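Local coordinates for inositol monophosphatase (PDB 5J16), which probably hydrolyses inositol monophosphates to free myo-inositol and phosphate in a metal-dependent reaction, at residues 72-77 against 90-95; 151-156 against 249-254; 161-166 against 186-191. One frame throughout, in Å; residues are numbered along the deposited sequence.

From the N terminus, interaction 1 comes first: a parallel bridge joins strand 69-72 to strand 86-91 and closes a short loop beside two calcium ions and the bound inositol phosphate. Interaction 2 then opens at 151-156 and closes only at 249-254, a loop of 92 residues that ties the chain ahead of strand 159-161 to the start of helix 252-263. Nested inside that loop, interaction 3 pairs strand 159-161 with the edge strand 185-187 of the five-stranded sheet, which interaction 2 also reaches. Interactions 1 and 3 touch through Asp94 OD2 and Ser191 OG, where the ligand lies; interaction 2 is about 30 Å from interaction 1, centre to centre.

Interaction 1. Residues 72-77 against 90-95; sequences GEEGHG and VDPIDG. With CA (calcium ion), chain F; CA (calcium ion), chain E; IPD (D-myo-inositol-1-phosphate), chain G.
Metal coordination joins Glu73 to Asp91: calcium ion F binds Glu73 OE1 at 2.2 Å and Asp91 OD1 at 2.4 Å. The two carboxylate planes stand 73° apart, and Glu73 OE1 lies 3.4 Å from Asp91 OD1 because both bind this ion. The backbone O of Ile93 and phosphate O9 of the ligand bind it too. Asp91 bridges to calcium ion E through its other oxygen, OD2, at 2.2 Å; with CG anti to the backbone N (chi1 -165°), its carboxylate spans both metals. Asp94 OD1 and Asp216 complete the protein share of ion E, and a water bound there donates to Glu73 OE1.

This is the metal site of the inositol monophosphatase fold: the DPIDG sequence begins with Asp91 at the strand end and turns a corner at Pro92, which brings Ile93 O and Asp94 to the metals. Ligand hydrogen bonds come from the same turn: O2 of the inositol donates to Asp94 OD1 at 2.7 Å, and Gly95 N donates to phosphate O8 at 2.7 Å, with an N-H...O angle of 132°.

The backbones meet at the parallel bridge between Gly72 and Val90, where Gly72 CA approaches Val90 O at 3.5 Å in a CA-H...O contact.

Interaction 2. Residues 151-156 against 249-254; sequences NDSNLR and VGNRGL
Asn251 and Ser153 form the polar centre of this contact, which is built around a helix N-cap: the chain passes from strand 245-251 into helix 252-263, with Asn251 at the capping position. Its OD1 accepts from Leu254 N at 2.8 Å, with an N-H...O angle of 168°. The same oxygen takes a second, weak bond from the backbone N of Ser153 at 3.2 Å, so one carbonyl serves both the first turn of the helix and the incoming loop.

The amide's other end is used too. Asn251 ND2 donates to Ser153 OG at 2.6 Å, with the hydroxyl in the amide plane, and Ser158 OG is a further partner of that hydroxyl. With these bonds at both ends, the flip of the Asn251 amide is defined. Its chi1 of 65° puts CG between the backbone N and the carbonyl carbon, turning the amide back over the helix start.

Asp152 adds a weak bond to another amide of the first turn: its OD1 accepts from Gly253 N at 3.2 Å. A carboxylate at this helix end would probably interact well with the helix dipole. The Arg252 guanidinium leads elsewhere, its NE bonding Asn228. Further along, Leu155 N donates to Glu257 of the same helix.

Apolar packing continues the seam, the two leucine side chains crossing at about a right angle, with Leu155 CD1 3.6 Å from Leu254 CD2.

Interaction 3. Residues 161-166 against 186-191; sequences GINPNW and ARAYGS. With IPD (D-myo-inositol-1-phosphate), chain G.
One backbone hydrogen bond ties the two segments together: Ile162 N donates to Arg187 O at 2.9 Å, with the donor nearly in line with the C=O bond (C=O...N 172°). Arg187 O also meets Gly161 CA at 3.5 Å in a CA-H...O contact, and Gly161 pairs with Arg187 as a parallel bridge.

Apolar contacts flank this bridge. The methyl of Ala188 points toward the other segment, its CB meeting Pro164 CD at 4.1 Å and Asn163 CA at 4.0 Å, while Ile162 CG2 lies 4.3 Å from Ala186 CB.

Side-chain polar bonds organise the chain beyond the bridge. Asn163 is an N-cap: its OD1 accepts from Asn165 N at 2.7 Å, in the carbonyl plane on a lone pair, and also from Asn165 ND2. While OD1 is taken up by the cap, ND2 on the other branch of the Asn163 amide donates to a water that also accepts from Gly190 N. Ser191, the next N-cap on the partner segment, bonds Asp94, and its backbone N lies near inositol O3.

Asn163 ND2 also bonds Ala186 O of the second subunit, and the Arg187 guanidinium reaches Asn98 of that subunit, so this sheet edge forms part of the dimer interface. Within the chain, strand 159-161 runs between strands 185-187 and 206-209, while Ile162 packs on Phe176 of helix 172-182.

Interaction 1. Residues 72-77 against 90-95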
# COMPACT_ATOMS: atom_id res chain seq x y z
N GLY A 72 -19.78 -10.43 14.58
CA GLY A 72 -19.60 -9.93 13.22
C GLY A 72 -19.85 -8.45 13.08
O GLY A 72 -20.60 -7.87 13.87
N GLU A 73 -19.24 -7.83 12.06
CA GLU A 73 -19.39 -6.39 11.86
C GLU A 73 -20.76 -6.03 11.33
O GLU A 73 -21.43 -5.16 11.90
CB GLU A 73 -18.26 -5.78 11.02
CG GLU A 73 -18.44 -5.50 9.53
CD GLU A 73 -17.79 -4.19 9.15
OE1 GLU A 73 -16.76 -4.24 8.45
OE2 GLU A 73 -18.31 -3.13 9.57
N GLU A 74 -21.20 -6.74 10.29
CA GLU A 74 -22.52 -6.52 9.67
C GLU A 74 -23.68 -7.14 10.50
O GLU A 74 -24.69 -7.58 9.93
CB GLU A 74 -22.54 -6.97 8.19
CG GLU A 74 -22.49 -5.84 7.16
CD GLU A 74 -21.13 -5.15 7.07
OE1 GLU A 74 -20.11 -5.85 6.93
OE2 GLU A 74 -21.09 -3.90 7.11
N GLY A 75 -23.51 -7.21 11.82
CA GLY A 75 -24.62 -7.23 12.76
C GLY A 75 -24.93 -8.58 13.35
O GLY A 75 -26.08 -9.02 13.33
N HIS A 76 -23.91 -9.25 13.88
CA HIS A 76 -24.10 -10.48 14.64
C HIS A 76 -23.31 -10.37 15.94
O HIS A 76 -22.15 -10.00 15.92
CB HIS A 76 -23.62 -11.71 13.87
CG HIS A 76 -24.50 -12.08 12.71
ND1 HIS A 76 -24.21 -11.72 11.41
CD2 HIS A 76 -25.63 -12.81 12.65
CE1 HIS A 76 -25.14 -12.19 10.60
NE2 HIS A 76 -26.01 -12.86 11.33
N GLY A 77 -23.95 -10.68 17.06
CA GLY A 77 -23.25 -10.77 18.35
C GLY A 77 -22.81 -9.53 19.13
O GLY A 77 -22.07 -9.66 20.11
N VAL A 90 -15.58 -12.31 13.06
CA VAL A 90 -15.46 -12.27 11.63
C VAL A 90 -15.70 -10.89 11.04
O VAL A 90 -16.58 -10.15 11.42
CB VAL A 90 -16.21 -13.44 10.88
CG1 VAL A 90 -16.74 -14.53 11.80
CG2 VAL A 90 -17.24 -12.98 9.84
N ASP A 91 -14.83 -10.57 10.11
CA ASP A 91 -14.97 -9.46 9.20
C ASP A 91 -15.03 -10.16 7.87
O ASP A 91 -14.06 -10.76 7.45
CB ASP A 91 -13.76 -8.52 9.29
CG ASP A 91 -14.00 -7.18 8.65
OD1 ASP A 91 -14.95 -7.06 7.86
OD2 ASP A 91 -13.20 -6.26 8.93
N PRO A 92 -16.20 -10.16 7.23
CA PRO A 92 -16.35 -10.85 5.94
C PRO A 92 -15.60 -10.19 4.78
O PRO A 92 -15.17 -10.91 3.89
CB PRO A 92 -17.86 -10.83 5.70
CG PRO A 92 -18.33 -9.64 6.47
CD PRO A 92 -17.50 -9.66 7.73
N ILE A 93 -15.48 -8.86 4.76
CA ILE A 93 -14.60 -8.16 3.78
C ILE A 93 -13.94 -7.02 4.54
O ILE A 93 -14.57 -6.00 4.79
CB ILE A 93 -15.35 -7.56 2.53
CG1 ILE A 93 -15.79 -8.65 1.55
CG2 ILE A 93 -14.46 -6.59 1.75
CD1 ILE A 93 -17.22 -9.11 1.71
N ASP A 94 -12.66 -7.21 4.90
CA ASP A 94 -11.85 -6.16 5.44
C ASP A 94 -11.18 -5.49 4.26
O ASP A 94 -10.49 -6.13 3.51
CB ASP A 94 -10.84 -6.66 6.45
CG ASP A 94 -10.12 -5.51 7.19
OD1 ASP A 94 -10.82 -4.61 7.73
OD2 ASP A 94 -8.87 -5.48 7.20
N GLY A 95 -11.35 -4.18 4.17
CA GLY A 95 -10.96 -3.40 3.03
C GLY A 95 -12.05 -3.28 2.00
O GLY A 95 -11.81 -3.60 0.82
CA CA F . -16.07 -5.28 6.64
CA CA E . -12.92 -4.07 8.67
C1 IPD G . -11.67 -0.86 7.55
C2 IPD G . -10.30 -1.30 7.04
C3 IPD G . -9.47 0.00 6.87
C4 IPD G . -9.24 0.71 8.21
C5 IPD G . -10.57 1.05 8.89
C6 IPD G . -11.52 -0.21 8.97
P1 IPD G . -13.76 -2.21 6.46
O1 IPD G . -12.60 -1.93 7.61
O2 IPD G . -9.67 -2.22 7.98
O3 IPD G . -8.22 -0.23 6.26
O4 IPD G . -8.61 1.94 7.97
O5 IPD G . -10.22 1.54 10.20
O6 IPD G . -12.79 0.19 9.40
O7 IPD G . -14.91 -1.23 6.44
O8 IPD G . -12.97 -2.21 5.03
O9 IPD G . -14.20 -3.76 6.75
O HOH W 1 -14.62 -3.16 10.12

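Interaction 2. Residues 151-156 against 249-254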
# COMPACT_ATOMS: atom_id res chain seq x y z
N ASN A 151 12.59 -10.14 14.13
CA ASN A 151 13.77 -9.60 14.77
C ASN A 151 13.44 -8.19 15.18
O ASN A 151 12.58 -7.55 14.57
CB ASN A 151 14.94 -9.58 13.79
CG ASN A 151 15.33 -10.98 13.32
OD1 ASN A 151 15.55 -11.90 14.13
ND2 ASN A 151 15.42 -11.15 11.99
N ASP A 152 14.08 -7.70 16.23
CA ASP A 152 13.91 -6.32 16.64
C ASP A 152 14.45 -5.38 15.56
O ASP A 152 15.38 -5.72 14.84
CB ASP A 152 14.63 -6.04 17.94
CG ASP A 152 13.97 -6.68 19.13
OD1 ASP A 152 12.92 -7.32 19.02
OD2 ASP A 152 14.53 -6.52 20.23
N SER A 153 13.85 -4.20 15.47
CA SER A 153 14.29 -3.15 14.59
C SER A 153 14.21 -1.88 15.39
O SER A 153 13.45 -1.80 16.36
CB SER A 153 13.34 -3.05 13.38
OG SER A 153 12.05 -2.57 13.77
N ASN A 154 14.94 -0.86 14.96
CA ASN A 154 14.80 0.51 15.48
C ASN A 154 13.88 1.31 14.61
O ASN A 154 13.77 1.06 13.42
CB ASN A 154 16.16 1.20 15.53
CG ASN A 154 17.08 0.49 16.49
OD1 ASN A 154 16.82 0.45 17.71
ND2 ASN A 154 18.12 -0.13 15.95
N LEU A 155 13.26 2.31 15.20
CA LEU A 155 12.31 3.11 14.43
C LEU A 155 12.94 3.74 13.20
O LEU A 155 12.35 3.66 12.11
CB LEU A 155 11.63 4.17 15.30
CG LEU A 155 10.52 4.97 14.63
CD1 LEU A 155 9.40 4.05 14.12
CD2 LEU A 155 10.00 5.99 15.64
N ARG A 156 14.15 4.28 13.35
CA ARG A 156 14.83 5.01 12.29
C ARG A 156 15.20 4.09 11.10
O ARG A 156 15.50 4.60 10.04
CB ARG A 156 16.04 5.81 12.84
N VAL A 249 1.05 -2.29 16.75
CA VAL A 249 1.66 -3.58 16.53
C VAL A 249 3.03 -3.44 15.84
O VAL A 249 3.22 -2.62 14.95
CB VAL A 249 0.74 -4.55 15.75
CG1 VAL A 249 -0.63 -4.65 16.41
CG2 VAL A 249 0.54 -4.13 14.32
N GLY A 250 3.98 -4.26 16.27
CA GLY A 250 5.32 -4.24 15.72
C GLY A 250 6.14 -5.40 16.22
O GLY A 250 5.65 -6.22 16.96
N ASN A 251 7.41 -5.46 15.85
CA ASN A 251 8.36 -6.36 16.57
C ASN A 251 8.56 -5.76 17.97
O ASN A 251 8.35 -4.58 18.17
CB ASN A 251 9.70 -6.52 15.80
CG ASN A 251 10.51 -5.22 15.70
OD1 ASN A 251 10.92 -4.65 16.72
ND2 ASN A 251 10.76 -4.77 14.48
N ARG A 252 8.97 -6.59 18.92
CA ARG A 252 9.03 -6.18 20.33
C ARG A 252 9.86 -4.93 20.51
O ARG A 252 9.42 -3.98 21.16
CB ARG A 252 9.59 -7.32 21.18
CG ARG A 252 8.60 -8.42 21.35
CD ARG A 252 9.09 -9.63 22.13
NE ARG A 252 8.03 -10.66 22.13
CZ ARG A 252 6.92 -10.65 22.88
NH1 ARG A 252 6.68 -9.69 23.76
NH2 ARG A 252 6.04 -11.65 22.75
N GLY A 253 11.04 -4.92 19.88
CA GLY A 253 12.00 -3.85 20.07
C GLY A 253 11.50 -2.50 19.63
O GLY A 253 11.65 -1.50 20.34
N LEU A 254 10.89 -2.47 18.45
CA LEU A 254 10.29 -1.28 17.89
C LEU A 254 8.98 -0.85 18.57
O LEU A 254 8.61 0.32 18.55
CB LEU A 254 10.02 -1.55 16.43
CG LEU A 254 10.19 -0.45 15.41
CD1 LEU A 254 9.22 -0.79 14.28
CD2 LEU A 254 9.91 0.94 15.91

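Interaction 3. Residues 161-166 against 186-191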
# COMPACT_ATOMS: atom_id res chain seq x y z
N GLY A 161 3.26 1.25 9.08
CA GLY A 161 1.95 1.30 8.48
C GLY A 161 1.14 2.36 9.20
O GLY A 161 0.83 2.20 10.37
N ILE A 162 0.82 3.44 8.50
CA ILE A 162 -0.10 4.43 9.02
C ILE A 162 -0.76 5.28 7.96
O ILE A 162 -0.11 5.87 7.11
CB ILE A 162 0.62 5.37 10.00
CG1 ILE A 162 -0.37 6.24 10.74
CG2 ILE A 162 1.71 6.17 9.32
CD1 ILE A 162 0.32 7.10 11.79
N ASN A 163 -2.05 5.42 8.04
CA ASN A 163 -2.75 6.19 7.05
C ASN A 163 -2.59 7.73 7.18
O ASN A 163 -2.65 8.28 8.29
CB ASN A 163 -4.23 5.83 7.08
CG ASN A 163 -4.93 6.33 5.85
OD1 ASN A 163 -5.20 7.52 5.72
ND2 ASN A 163 -5.14 5.44 4.89
N PRO A 164 -2.42 8.43 6.04
CA PRO A 164 -2.41 9.89 6.05
C PRO A 164 -3.58 10.52 6.81
O PRO A 164 -3.42 11.59 7.37
CB PRO A 164 -2.54 10.24 4.56
CG PRO A 164 -1.88 9.14 3.88
CD PRO A 164 -2.21 7.92 4.66
N ASN A 165 -4.75 9.90 6.80
CA ASN A 165 -5.91 10.50 7.46
C ASN A 165 -5.70 10.79 8.96
O ASN A 165 -6.16 11.81 9.46
CB ASN A 165 -7.18 9.70 7.15
CG ASN A 165 -7.61 9.83 5.67
OD1 ASN A 165 -8.13 10.88 5.27
ND2 ASN A 165 -7.36 8.78 4.85
N TRP A 166 -4.93 9.96 9.65
CA TRP A 166 -4.65 10.15 11.08
C TRP A 166 -3.79 11.37 11.37
O TRP A 166 -3.86 11.90 12.46
CB TRP A 166 -4.04 8.88 11.75
CG TRP A 166 -4.83 7.70 11.45
CD1 TRP A 166 -4.38 6.52 10.91
CD2 TRP A 166 -6.25 7.59 11.53
NE1 TRP A 166 -5.44 5.67 10.69
CE2 TRP A 166 -6.60 6.30 11.05
CE3 TRP A 166 -7.27 8.45 11.98
CZ2 TRP A 166 -7.93 5.84 11.04
CZ3 TRP A 166 -8.58 8.00 11.96
CH2 TRP A 166 -8.90 6.69 11.49
N ALA A 186 6.93 5.38 5.43
CA ALA A 186 5.58 5.07 5.91
C ALA A 186 4.72 4.57 4.78
O ALA A 186 4.87 5.05 3.68
CB ALA A 186 4.97 6.30 6.52
N ARG A 187 3.83 3.61 5.05
CA ARG A 187 3.01 2.96 4.01
C ARG A 187 1.54 2.91 4.46
O ARG A 187 1.23 3.13 5.64
CB ARG A 187 3.50 1.52 3.76
CG ARG A 187 4.94 1.43 3.30
CD ARG A 187 5.05 1.72 1.79
NE ARG A 187 6.44 1.57 1.32
CZ ARG A 187 7.39 2.49 1.47
NH1 ARG A 187 7.13 3.63 2.04
NH2 ARG A 187 8.61 2.28 0.99
N ALA A 188 0.64 2.62 3.53
CA ALA A 188 -0.80 2.57 3.85
C ALA A 188 -1.54 1.81 2.76
O ALA A 188 -1.57 2.24 1.61
CB ALA A 188 -1.38 3.97 4.01
N TYR A 189 -2.10 0.67 3.15
CA TYR A 189 -2.65 -0.31 2.23
C TYR A 189 -4.17 -0.38 2.27
O TYR A 189 -4.79 -0.92 1.35
CB TYR A 189 -2.00 -1.69 2.50
CG TYR A 189 -0.45 -1.66 2.36
CD1 TYR A 189 0.16 -1.15 1.21
CD2 TYR A 189 0.39 -2.16 3.35
CE1 TYR A 189 1.53 -1.14 1.06
CE2 TYR A 189 1.76 -2.15 3.21
CZ TYR A 189 2.33 -1.63 2.06
OH TYR A 189 3.69 -1.61 1.90
N GLY A 190 -4.80 0.19 3.29
CA GLY A 190 -6.25 0.16 3.35
C GLY A 190 -6.88 -1.17 3.76
O GLY A 190 -8.07 -1.43 3.45
N SER A 191 -6.11 -2.00 4.48
CA SER A 191 -6.70 -3.17 5.17
C SER A 191 -5.99 -3.40 6.47
O SER A 191 -4.82 -3.80 6.49
CB SER A 191 -6.64 -4.46 4.32
OG SER A 191 -6.93 -5.62 5.11
C1 IPD G . -11.67 -0.86 7.55
C2 IPD G . -10.30 -1.30 7.04
C3 IPD G . -9.47 0.00 6.87
C4 IPD G . -9.24 0.71 8.21
C5 IPD G . -10.57 1.05 8.89
C6 IPD G . -11.52 -0.21 8.97
P1 IPD G . -13.76 -2.21 6.46
O1 IPD G . -12.60 -1.93 7.61
O2 IPD G . -9.67 -2.22 7.98
O3 IPD G . -8.22 -0.23 6.26
O4 IPD G . -8.61 1.94 7.97
O5 IPD G . -10.22 1.54 10.20
O6 IPD G . -12.79 0.19 9.40
O7 IPD G . -14.91 -1.23 6.44
O8 IPD G . -12.97 -2.21 5.03
O9 IPD G . -14.20 -3.76 6.75
O HOH W 2 -4.41 2.43 5.66